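Local coordinates for malonyl coenzyme A-acyl carrier protein transacylase (Helicobacter pylori, PDB 2H1Y), which probably transfers the malonyl group from malonyl-CoA to holo-acyl carrier protein, giving malonyl-ACP and free CoA, at residues P300-G305 with L310-E315; F280-L283 with V288-G291; L66-Y71 with M132-C137. One frame throughout, in Å; residues are numbered along the deposited sequence.

Contact 1 of 3, residues P300-G305 with L310-E315; sequences PTISVG and LDEAIE
Ile302 and Val304 of strand 301-304 meet Leu310, Glu312 and Ala313 of a helix that runs back at 136° to the strand, the two short axes closing to 7.5 Å. Across this interface the contact is van der Waals packing, as expected where a helix lies on a sheet. Ile302 points toward the helix and uses both of its branches. Its CG2, set anti to the backbone N, comes within 4.0 Å of the backbone N of Ala313 and rests on that residue's small side chain. Its CG1 lies 3.9 Å from OE1 of Glu312. Val304 splits its two methyls between neighbouring turns: CG1 lies 3.8 Å from CA of Leu310, while CG2 touches CB of Ala313 at 3.9 Å. The methyl of Ala313 thus faces both strand residues and allows the helix backbone a close approach. Strand 301-304 is the outermost parallel strand of the mixed sheet in the larger, hydrolase-like part of the acyltransferase fold, and the chain turns directly from it into helix 307-320. Alternation along the strand separates its neighbours. Thr301 and Ser303 turn to the side where Lys290 of helix 288-294 lies, whereas Ile302 points toward helix 307-320 and Val304 reaches it from the side. At the exposed border, Glu312 has CG anti to its own N (chi1 -168°) and an extended chain beyond, which carries the carboxylate across the flank of Ile302. The CB of Leu310 points away from the strand, and its side chain touches Leu86 of helix 69-90, which Ala313 also reaches at Leu87.

Contact 2 of 3, residues F280-L283 with V288-G291; sequences FFEL and VLKG
Glu282 presents its carboxylate to the first turn of helix 288-294, where its two oxygens accept from successive backbone N-H groups. OE1 accepts from Leu289 N at 2.9 Å; the donor arrives on the syn side, yet 33° out of the carboxylate plane. OE2 accepts from Lys290 N at 2.8 Å, with the donor well above that plane. Both bonds are moderately bent, and the two consecutive amides together restrict rotation of the carboxylate about its last torsion. The grip also brings OE1 close to the Leu289 side chain, 3.2 Å from its CB, and OE2 to 3.6 Å from CB of Lys290. The reach comes from a stretched side chain: CG stands anti to the backbone N (chi1 -168°), and the chain continues extended, spanning the gap between strand and helix. One shell out, Thr301 and Pro20 touch Glu282, while its backbone is bonded to Ile302 in the adjoining strand. Leu289 packs on His103, in the loop between strand 99-102 and helix 105-116 where this family carries its nucleophile elbow. Lys290, also extended, leads its tail away from the carboxylate, past Thr301. The arrangement closes the first half of a beta-alpha-beta crossover, in which strand 279-283 passes through helix 288-294 to the parallel strand 301-304. A buried acid facing the N-terminal turn of a helix would be expected to stay ionised, since the two amides and the positive end of the helix dipole would both stabilise its negative charge.

Contact 3 of 3, residues L66-Y71 with M132-C137; sequences LKESAY and MMQEAC
Glu68 and Gln134 bring a carboxylate and an amide together at the start of helix 69-90, their side chains crossing at about a right angle and the two flat groups turned 46° apart. Glu68 occupies the N-cap position. Its chain bends at chi2 (-26°), which swings OE2 round to 3.9 Å from CD of Gln134. Next in sequence, Ser69 points at the partner helix and lays its CB against the stem of Gln134, 3.8 Å from CG, while its hydroxyl is hydrogen-bonded to Gln22. Ala70 follows, with its methyl and backbone N beside the end of the same amide. Gln134, extended beyond CG, thus reaches the opening turn of helix 69-90 and lies beside Glu68, Ser69 and Ala70 in turn. That turn is closed by Tyr71 N bonding to Glu68 O at 2.8 Å, an oxygen that also receives Thr72 OG1. Tyr71 makes no contact with 132-137 itself; its ring meets that of His127 edge-to-face, about two turns before Gln134. The N-terminal end of helix 69-90 is in this way set against the late turns of helix 119-137, with Met133 touching Gln73. The loop before it is tied to helix 55-60 through Leu66.

Overall arrangement
Contacts 1 and 2 illustrate how neighbouring strands of one sheet can meet their helices by different means. Their centres are about 10 Å apart and they share the strand pair 279-283 and 301-304, joined by backbone bonds such as Val304 N to Glu282 O. Contact 1 is largely buried and apolar, at the edge strand, whereas contact 2, closer to the centre of the chain and partly buried, is built on charge and backbone amides. Contact 3, also only partly buried, lies on the opposite side of the chain's centre. It sets the start of one helix against the side of another, chiefly around one amide side chain, and helix 69-90 runs from there to Leu310 and Ala313 of contact 1.

Contact 1 of 3, residues P300-G305 with L310-E315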
loop_
_atom_site.group_PDB
_atom_site.type_symbol
_atom_site.label_atom_id
_atom_site.label_comp_id
_atom_site.label_asym_id
_atom_site.label_seq_id
_atom_site.Cartn_x
_atom_site.Cartn_y
_atom_site.Cartn_z
ATOM N N PRO A 300 -19.235 3.566 0.654
ATOM C CA PRO A 300 -18.663 2.962 1.858
ATOM C C PRO A 300 -17.407 2.132 1.594
ATOM O O PRO A 300 -17.132 1.717 0.443
ATOM C CB PRO A 300 -19.802 2.063 2.388
ATOM C CG PRO A 300 -21.031 2.413 1.558
ATOM C CD PRO A 300 -20.485 2.894 0.244
ATOM N N THR A 301 -16.650 1.937 2.673
ATOM C CA THR A 301 -15.496 1.073 2.701
ATOM C C THR A 301 -15.649 0.215 3.945
ATOM O O THR A 301 -15.570 0.717 5.065
ATOM C CB THR A 301 -14.152 1.868 2.785
ATOM O OG1 THR A 301 -13.985 2.710 1.637
ATOM C CG2 THR A 301 -12.974 0.914 2.861
ATOM N N ILE A 302 -15.897 -1.071 3.756
ATOM C CA ILE A 302 -15.815 -2.025 4.853
ATOM C C ILE A 302 -14.359 -2.425 4.967
ATOM O O ILE A 302 -13.749 -2.823 3.969
ATOM C CB ILE A 302 -16.655 -3.285 4.562
ATOM C CG1 ILE A 302 -18.115 -2.908 4.381
ATOM C CG2 ILE A 302 -16.475 -4.328 5.681
ATOM C CD1 ILE A 302 -18.688 -3.452 3.140
ATOM N N SER A 303 -13.793 -2.304 6.159
ATOM C CA SER A 303 -12.414 -2.715 6.354
ATOM C C SER A 303 -12.392 -4.153 6.820
ATOM O O SER A 303 -13.116 -4.534 7.720
ATOM C CB SER A 303 -11.628 -1.771 7.293
ATOM O OG SER A 303 -12.430 -1.268 8.345
ATOM N N VAL A 304 -11.585 -4.964 6.158
ATOM C CA VAL A 304 -11.509 -6.389 6.441
ATOM C C VAL A 304 -10.111 -6.676 6.980
ATOM O O VAL A 304 -9.206 -7.078 6.235
ATOM C CB VAL A 304 -11.767 -7.219 5.164
ATOM C CG1 VAL A 304 -11.882 -8.706 5.495
ATOM C CG2 VAL A 304 -13.027 -6.712 4.430
ATOM N N GLY A 305 -9.928 -6.440 8.272
ATOM C CA GLY A 305 -8.666 -6.766 8.925
ATOM C C GLY A 305 -8.861 -7.709 10.094
ATOM O O GLY A 305 -7.882 -8.203 10.666
ATOM N N LEU A 310 -14.278 -9.306 8.536
ATOM C CA LEU A 310 -14.498 -10.453 7.651
ATOM C C LEU A 310 -15.990 -10.748 7.561
ATOM O O LEU A 310 -16.539 -10.876 6.468
ATOM C CB LEU A 310 -13.757 -11.704 8.155
ATOM C CG LEU A 310 -13.370 -12.871 7.223
ATOM C CD1 LEU A 310 -13.293 -14.227 7.935
ATOM C CD2 LEU A 310 -14.228 -13.013 5.956
ATOM N N ASP A 311 -16.634 -10.833 8.719
ATOM C CA ASP A 311 -18.043 -11.192 8.791
ATOM C C ASP A 311 -18.934 -10.105 8.245
ATOM O O ASP A 311 -19.983 -10.391 7.677
ATOM C CB ASP A 311 -18.441 -11.501 10.224
ATOM C CG ASP A 311 -18.009 -12.877 10.654
ATOM O OD1 ASP A 311 -16.936 -13.352 10.233
ATOM O OD2 ASP A 311 -18.753 -13.499 11.423
ATOM N N GLU A 312 -18.504 -8.859 8.384
ATOM C CA GLU A 312 -19.292 -7.770 7.856
ATOM C C GLU A 312 -19.261 -7.703 6.331
ATOM O O GLU A 312 -20.278 -7.418 5.704
ATOM C CB GLU A 312 -18.872 -6.449 8.467
ATOM C CG GLU A 312 -19.860 -5.368 8.142
ATOM C CD GLU A 312 -19.398 -4.029 8.616
ATOM O OE1 GLU A 312 -19.729 -3.033 7.926
ATOM O OE2 GLU A 312 -18.716 -3.990 9.673
ATOM N N ALA A 313 -18.099 -7.958 5.741
ATOM C CA ALA A 313 -17.959 -8.061 4.281
ATOM C C ALA A 313 -18.830 -9.170 3.698
ATOM O O ALA A 313 -19.558 -8.943 2.739
ATOM C CB ALA A 313 -16.509 -8.279 3.904
ATOM N N ILE A 314 -18.759 -10.363 4.291
ATOM C CA ILE A 314 -19.581 -11.500 3.869
ATOM C C ILE A 314 -21.076 -11.177 3.876
ATOM O O ILE A 314 -21.769 -11.509 2.926
ATOM C CB ILE A 314 -19.363 -12.762 4.741
ATOM C CG1 ILE A 314 -17.899 -13.193 4.733
ATOM C CG2 ILE A 314 -20.222 -13.900 4.236
ATOM C CD1 ILE A 314 -17.545 -14.232 5.820
ATOM N N GLU A 315 -21.571 -10.543 4.939
ATOM C CA GLU A 315 -23.002 -10.176 5.018
ATOM C C GLU A 315 -23.375 -9.288 3.863
ATOM O O GLU A 315 -24.471 -9.387 3.336
ATOM C CB GLU A 315 -23.331 -9.409 6.297
ATOM C CG GLU A 315 -23.007 -10.132 7.577
ATOM C CD GLU A 315 -23.390 -9.322 8.815
ATOM O OE1 GLU A 315 -22.474 -8.987 9.626
ATOM O OE2 GLU A 315 -24.607 -9.027 8.961
#

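Contact 2 of 3, residues F280-L283 with V288-G291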
loop_
_atom_site.group_PDB
_atom_site.type_symbol
_atom_site.label_atom_id
_atom_site.label_comp_id
_atom_site.label_asym_id
_atom_site.label_seq_id
_atom_site.Cartn_x
_atom_site.Cartn_y
_atom_site.Cartn_z
ATOM N N PHE A 280 -16.328 -0.248 -1.433
ATOM C CA PHE A 280 -14.924 -0.601 -1.428
ATOM C C PHE A 280 -14.672 -1.592 -0.309
ATOM O O PHE A 280 -15.276 -1.474 0.756
ATOM C CB PHE A 280 -14.070 0.644 -1.170
ATOM C CG PHE A 280 -13.999 1.601 -2.330
ATOM C CD1 PHE A 280 -14.888 2.668 -2.427
ATOM C CD2 PHE A 280 -13.022 1.447 -3.326
ATOM C CE1 PHE A 280 -14.818 3.571 -3.516
ATOM C CE2 PHE A 280 -12.942 2.337 -4.409
ATOM C CZ PHE A 280 -13.842 3.403 -4.502
ATOM N N PHE A 281 -13.783 -2.563 -0.537
ATOM C CA PHE A 281 -13.299 -3.413 0.562
ATOM C C PHE A 281 -11.820 -3.135 0.836
ATOM O O PHE A 281 -10.970 -3.369 -0.021
ATOM C CB PHE A 281 -13.513 -4.918 0.299
ATOM C CG PHE A 281 -14.934 -5.318 0.044
ATOM C CD1 PHE A 281 -15.228 -6.231 -0.950
ATOM C CD2 PHE A 281 -15.978 -4.795 0.784
ATOM C CE1 PHE A 281 -16.533 -6.628 -1.205
ATOM C CE2 PHE A 281 -17.298 -5.183 0.546
ATOM C CZ PHE A 281 -17.574 -6.106 -0.451
ATOM N N GLU A 282 -11.497 -2.625 2.013
ATOM C CA GLU A 282 -10.089 -2.484 2.365
ATOM C C GLU A 282 -9.622 -3.834 2.891
ATOM O O GLU A 282 -10.012 -4.221 3.999
ATOM C CB GLU A 282 -9.852 -1.382 3.407
ATOM C CG GLU A 282 -8.381 -1.024 3.564
ATOM C CD GLU A 282 -8.115 0.263 4.331
ATOM O OE1 GLU A 282 -6.938 0.659 4.417
ATOM O OE2 GLU A 282 -9.060 0.889 4.849
ATOM N N LEU A 283 -8.800 -4.546 2.105
ATOM C CA LEU A 283 -8.288 -5.864 2.506
ATOM C C LEU A 283 -6.965 -5.777 3.225
ATOM O O LEU A 283 -5.966 -5.335 2.657
ATOM C CB LEU A 283 -8.150 -6.811 1.321
ATOM C CG LEU A 283 -9.413 -7.023 0.510
ATOM C CD1 LEU A 283 -9.103 -7.974 -0.610
ATOM C CD2 LEU A 283 -10.527 -7.540 1.387
ATOM N N VAL A 288 -6.627 2.980 7.215
ATOM C CA VAL A 288 -5.978 4.096 6.510
ATOM C C VAL A 288 -6.670 4.491 5.193
ATOM O O VAL A 288 -6.914 5.679 4.941
ATOM C CB VAL A 288 -4.488 3.791 6.233
ATOM C CG1 VAL A 288 -3.805 4.984 5.538
ATOM C CG2 VAL A 288 -3.746 3.344 7.558
ATOM N N LEU A 289 -7.004 3.513 4.363
ATOM C CA LEU A 289 -7.653 3.845 3.099
ATOM C C LEU A 289 -9.161 4.132 3.285
ATOM O O LEU A 289 -9.738 4.974 2.574
ATOM C CB LEU A 289 -7.375 2.784 2.033
ATOM C CG LEU A 289 -6.175 2.911 1.083
ATOM C CD1 LEU A 289 -4.902 3.488 1.682
ATOM C CD2 LEU A 289 -5.880 1.599 0.366
ATOM N N LYS A 290 -9.793 3.474 4.252
ATOM C CA LYS A 290 -11.116 3.923 4.705
ATOM C C LYS A 290 -11.130 5.419 5.046
ATOM O O LYS A 290 -12.059 6.136 4.660
ATOM C CB LYS A 290 -11.574 3.148 5.939
ATOM C CG LYS A 290 -13.063 3.174 6.128
ATOM C CD LYS A 290 -13.483 2.532 7.432
ATOM C CE LYS A 290 -14.995 2.406 7.465
ATOM N NZ LYS A 290 -15.472 1.863 8.763
ATOM N N GLY A 291 -10.096 5.857 5.780
ATOM C CA GLY A 291 -9.919 7.244 6.202
ATOM C C GLY A 291 -9.765 8.166 5.015
ATOM O O GLY A 291 -10.543 9.105 4.870
#

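Contact 3 of 3, residues L66-Y71 with M132-C137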
loop_
_atom_site.group_PDB
_atom_site.type_symbol
_atom_site.label_atom_id
_atom_site.label_comp_id
_atom_site.label_asym_id
_atom_site.label_seq_id
_atom_site.Cartn_x
_atom_site.Cartn_y
_atom_site.Cartn_z
ATOM N N LEU A 66 9.722 -5.561 12.817
ATOM C CA LEU A 66 8.537 -5.059 12.120
ATOM C C LEU A 66 8.622 -3.564 11.796
ATOM O O LEU A 66 7.829 -3.043 11.008
ATOM C CB LEU A 66 7.289 -5.357 12.963
ATOM C CG LEU A 66 5.844 -5.347 12.435
ATOM C CD1 LEU A 66 5.150 -4.033 12.735
ATOM C CD2 LEU A 66 5.739 -5.729 10.948
ATOM N N LYS A 67 9.586 -2.880 12.408
ATOM C CA LYS A 67 9.830 -1.463 12.141
ATOM C C LYS A 67 10.560 -1.227 10.828
ATOM O O LYS A 67 10.474 -0.140 10.269
ATOM C CB LYS A 67 10.617 -0.834 13.289
ATOM C CG LYS A 67 9.716 -0.269 14.371
ATOM C CD LYS A 67 10.420 -0.217 15.729
ATOM C CE LYS A 67 9.405 -0.084 16.874
ATOM N NZ LYS A 67 8.307 0.898 16.551
ATOM N N GLU A 68 11.282 -2.236 10.347
ATOM C CA GLU A 68 12.028 -2.110 9.105
ATOM C C GLU A 68 11.133 -2.294 7.881
ATOM O O GLU A 68 10.323 -3.218 7.839
ATOM C CB GLU A 68 13.218 -3.087 9.064
ATOM C CG GLU A 68 14.402 -2.747 9.995
ATOM C CD GLU A 68 14.516 -1.248 10.317
ATOM O OE1 GLU A 68 13.787 -0.772 11.222
ATOM O OE2 GLU A 68 15.326 -0.549 9.671
ATOM N N SER A 69 11.289 -1.399 6.900
ATOM C CA SER A 69 10.629 -1.520 5.596
ATOM C C SER A 69 10.696 -2.948 5.056
ATOM O O SER A 69 9.738 -3.429 4.472
ATOM C CB SER A 69 11.234 -0.552 4.565
ATOM O OG SER A 69 10.929 0.806 4.859
ATOM N N ALA A 70 11.817 -3.632 5.274
ATOM C CA ALA A 70 11.973 -4.992 4.764
ATOM C C ALA A 70 11.004 -5.986 5.417
ATOM O O ALA A 70 10.685 -7.021 4.827
ATOM C CB ALA A 70 13.409 -5.464 4.899
ATOM N N TYR A 71 10.539 -5.681 6.628
ATOM C CA TYR A 71 9.584 -6.579 7.283
ATOM C C TYR A 71 8.164 -6.040 7.362
ATOM O O TYR A 71 7.187 -6.816 7.408
ATOM C CB TYR A 71 10.122 -7.109 8.623
ATOM C CG TYR A 71 11.392 -7.896 8.394
ATOM C CD1 TYR A 71 11.346 -9.240 8.014
ATOM C CD2 TYR A 71 12.643 -7.275 8.470
ATOM C CE1 TYR A 71 12.513 -9.957 7.770
ATOM C CE2 TYR A 71 13.816 -7.981 8.228
ATOM C CZ TYR A 71 13.743 -9.320 7.881
ATOM O OH TYR A 71 14.911 -10.023 7.648
ATOM N N MET A 132 15.629 -2.958 -0.540
ATOM C CA MET A 132 16.221 -2.085 -1.546
ATOM C C MET A 132 15.921 -0.599 -1.313
ATOM O O MET A 132 16.754 0.266 -1.579
ATOM C CB MET A 132 15.817 -2.527 -2.941
ATOM C CG MET A 132 16.320 -3.904 -3.308
ATOM S SD MET A 132 15.670 -4.401 -4.904
ATOM C CE MET A 132 16.429 -6.018 -5.129
ATOM N N MET A 133 14.740 -0.312 -0.789
ATOM C CA MET A 133 14.410 1.058 -0.384
ATOM C C MET A 133 15.316 1.522 0.765
ATOM O O MET A 133 15.766 2.676 0.787
ATOM C CB MET A 133 12.922 1.193 -0.017
ATOM C CG MET A 133 11.985 1.300 -1.223
ATOM S SD MET A 133 10.201 1.348 -0.869
ATOM C CE MET A 133 10.130 2.633 0.388
ATOM N N GLN A 134 15.601 0.620 1.702
ATOM C CA GLN A 134 16.467 0.953 2.830
ATOM C C GLN A 134 17.905 1.130 2.387
ATOM O O GLN A 134 18.567 2.075 2.797
ATOM C CB GLN A 134 16.378 -0.101 3.934
ATOM C CG GLN A 134 14.977 -0.265 4.501
ATOM C CD GLN A 134 14.960 -1.059 5.804
ATOM O OE1 GLN A 134 15.059 -0.476 6.900
ATOM N NE2 GLN A 134 14.819 -2.394 5.696
ATOM N N GLU A 135 18.376 0.219 1.545
ATOM C CA GLU A 135 19.739 0.284 1.022
ATOM C C GLU A 135 19.957 1.533 0.180
ATOM O O GLU A 135 20.957 2.235 0.360
ATOM C CB GLU A 135 20.055 -0.948 0.190
ATOM C CG GLU A 135 20.112 -2.265 0.985
ATOM C CD GLU A 135 20.120 -3.497 0.075
ATOM O OE1 GLU A 135 20.087 -3.351 -1.179
ATOM O OE2 GLU A 135 20.150 -4.617 0.622
ATOM N N ALA A 136 19.015 1.819 -0.719
ATOM C CA ALA A 136 19.142 2.960 -1.613
ATOM C C ALA A 136 19.153 4.257 -0.847
ATOM O O ALA A 136 19.684 5.250 -1.341
ATOM C CB ALA A 136 18.031 2.981 -2.633
ATOM N N CYS A 137 18.563 4.257 0.350
ATOM C CA CYS A 137 18.462 5.488 1.147
ATOM C C CYS A 137 19.494 5.615 2.278
ATOM O O CYS A 137 19.690 6.701 2.824
ATOM C CB CYS A 137 17.035 5.677 1.694
ATOM S SG CYS A 137 15.800 6.088 0.450
#